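Local coordinates for protein lactaldehyde dehydrogenase (Methanocaldococcus jannaschii, PDB 3PQA) that oxidises lactaldehyde to lactate, preferring NAD over NADP as cofactor, for the biosynthesis of coenzyme F420, at residues B[134-139]-B[159-164]. Sequence-based numbering, arbitrary orientation.
Sequences VGAITP and NVIVHH. With SO4 (sulfate ion), chain G.
His163 CG is trans to its backbone N (chi1 171°) and the ring runs forward to Thr138, whose chi1 of 53° sets OG1 between N and the carbonyl carbon, turned to the edge of that ring. OG1 and NE2 share a hydrogen bond of 2.8 Å, in the ring plane; Thr138 CG2 also packs against NE2 at 3.5 Å. Tyr194 OH bonds ND1, so both ring nitrogens are engaged and the buried imidazole is fixed in rotation; an alanine here would probably leave the hydroxyls of Thr138 and Tyr194 without this shared partner. Five hydrogen bonds of a parallel pairing join the backbones, from Val134 N to Val160 O (2.8 Å) through to Thr138 N to His164 O (3.1 Å). At the start of the pairing, Val134 CG2 rests on Asn159 CG at 3.6 Å. On the face carrying Ile137 and Val162, His164 NE2 donates to O3 of a sulfate, probably from the crystallisation liquor, at 2.7 Å. The strands close a beta-alpha-beta crossover of the nucleotide-binding Rossmann-type domain: helix 145-156 packs on His163 and Ile161, helix 201-210 on Ile137, Val162 and His164, while strand 216-220 pairs with 122-138 and strand 194-196 with 160-165.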
loop_
_atom_site.group_PDB
_atom_site.type_symbol
_atom_site.label_atom_id
_atom_site.label_comp_id
_atom_site.label_asym_id
_atom_site.label_seq_id
_atom_site.Cartn_x
_atom_site.Cartn_y
_atom_site.Cartn_z
ATOM N N VAL B 134 -10.001 1.574 -24.739
ATOM C CA VAL B 134 -9.548 2.882 -24.287
ATOM C C VAL B 134 -9.483 3.790 -25.506
ATOM O O VAL B 134 -8.755 3.504 -26.468
ATOM C CB VAL B 134 -8.169 2.801 -23.585
ATOM C CG1 VAL B 134 -7.552 4.188 -23.458
ATOM C CG2 VAL B 134 -8.308 2.143 -22.208
ATOM N N GLY B 135 -10.247 4.880 -25.448
ATOM C CA GLY B 135 -10.176 5.939 -26.458
ATOM C C GLY B 135 -9.223 7.014 -25.970
ATOM O O GLY B 135 -9.551 7.754 -25.049
ATOM N N ALA B 136 -8.034 7.069 -26.565
ATOM C CA ALA B 136 -6.996 8.030 -26.191
ATOM C C ALA B 136 -7.014 9.195 -27.169
ATOM O O ALA B 136 -6.996 9.000 -28.383
ATOM C CB ALA B 136 -5.628 7.351 -26.199
ATOM N N ILE B 137 -7.086 10.411 -26.646
ATOM C CA ILE B 137 -7.088 11.599 -27.502
ATOM C C ILE B 137 -5.963 12.488 -26.989
ATOM O O ILE B 137 -6.000 12.932 -25.843
ATOM C CB ILE B 137 -8.477 12.289 -27.517
ATOM C CG1 ILE B 137 -9.556 11.313 -28.039
ATOM C CG2 ILE B 137 -8.430 13.570 -28.349
ATOM C CD1 ILE B 137 -10.990 11.849 -27.944
ATOM N N THR B 138 -4.955 12.700 -27.830
ATOM C CA THR B 138 -3.692 13.271 -27.383
ATOM C C THR B 138 -3.433 14.630 -28.020
ATOM O O THR B 138 -3.947 14.912 -29.101
ATOM C CB THR B 138 -2.520 12.324 -27.672
ATOM O OG1 THR B 138 -2.538 11.942 -29.056
ATOM C CG2 THR B 138 -2.633 11.066 -26.791
ATOM N N PRO B 139 -2.637 15.477 -27.345
ATOM C CA PRO B 139 -2.481 16.866 -27.722
ATOM C C PRO B 139 -1.273 17.097 -28.634
ATOM O O PRO B 139 -0.435 16.214 -28.785
ATOM C CB PRO B 139 -2.241 17.537 -26.365
ATOM C CG PRO B 139 -1.413 16.566 -25.657
ATOM C CD PRO B 139 -1.974 15.206 -26.046
ATOM N N ASN B 159 -5.991 -3.497 -22.399
ATOM C CA ASN B 159 -6.988 -2.785 -23.178
ATOM C C ASN B 159 -6.646 -2.725 -24.652
ATOM O O ASN B 159 -5.488 -2.631 -25.017
ATOM C CB ASN B 159 -7.115 -1.352 -22.687
ATOM C CG ASN B 159 -7.624 -1.272 -21.278
ATOM O OD1 ASN B 159 -8.801 -1.501 -21.027
ATOM N ND2 ASN B 159 -6.745 -0.937 -20.349
ATOM N N VAL B 160 -7.679 -2.765 -25.488
ATOM C CA VAL B 160 -7.571 -2.359 -26.879
ATOM C C VAL B 160 -7.582 -0.825 -26.912
ATOM O O VAL B 160 -8.245 -0.189 -26.089
ATOM C CB VAL B 160 -8.754 -2.942 -27.679
ATOM C CG1 VAL B 160 -8.832 -2.340 -29.076
ATOM C CG2 VAL B 160 -8.608 -4.466 -27.758
ATOM N N ILE B 161 -6.861 -0.241 -27.865
ATOM C CA ILE B 161 -6.754 1.211 -27.968
ATOM C C ILE B 161 -7.213 1.773 -29.332
ATOM O O ILE B 161 -6.819 1.259 -30.381
ATOM C CB ILE B 161 -5.308 1.649 -27.747
ATOM C CG1 ILE B 161 -4.782 1.118 -26.412
ATOM C CG2 ILE B 161 -5.189 3.183 -27.823
ATOM C CD1 ILE B 161 -3.247 1.080 -26.347
ATOM N N VAL B 162 -8.046 2.815 -29.294
ATOM C CA VAL B 162 -8.265 3.676 -30.463
ATOM C C VAL B 162 -7.758 5.064 -30.102
ATOM O O VAL B 162 -8.124 5.630 -29.059
ATOM C CB VAL B 162 -9.730 3.686 -30.952
ATOM C CG1 VAL B 162 -10.114 2.296 -31.506
ATOM C CG2 VAL B 162 -10.697 4.112 -29.854
ATOM N N HIS B 163 -6.874 5.587 -30.938
ATOM C CA HIS B 163 -6.067 6.732 -30.549
ATOM C C HIS B 163 -6.138 7.802 -31.618
ATOM O O HIS B 163 -5.694 7.569 -32.746
ATOM C CB HIS B 163 -4.621 6.254 -30.349
ATOM C CG HIS B 163 -3.629 7.360 -30.142
ATOM N ND1 HIS B 163 -2.282 7.186 -30.356
ATOM C CD2 HIS B 163 -3.784 8.648 -29.747
ATOM C CE1 HIS B 163 -1.645 8.318 -30.098
ATOM N NE2 HIS B 163 -2.534 9.216 -29.716
ATOM N N HIS B 164 -6.714 8.955 -31.268
ATOM C CA HIS B 164 -6.672 10.124 -32.133
ATOM C C HIS B 164 -5.617 11.139 -31.679
ATOM O O HIS B 164 -5.747 11.724 -30.616
ATOM C CB HIS B 164 -8.031 10.816 -32.222
ATOM C CG HIS B 164 -7.982 12.093 -33.004
ATOM N ND1 HIS B 164 -7.954 12.112 -34.382
ATOM C CD2 HIS B 164 -7.874 13.383 -32.606
ATOM C CE1 HIS B 164 -7.872 13.365 -34.800
ATOM N NE2 HIS B 164 -7.824 14.154 -33.744
HETATM S S SO4 G . -7.543 18.086 -34.324
HETATM O O1 SO4 G . -6.410 18.991 -34.177
HETATM O O2 SO4 G . -8.174 18.263 -35.632
HETATM O O3 SO4 G . -7.059 16.720 -34.210
HETATM O O4 SO4 G . -8.530 18.357 -33.290
#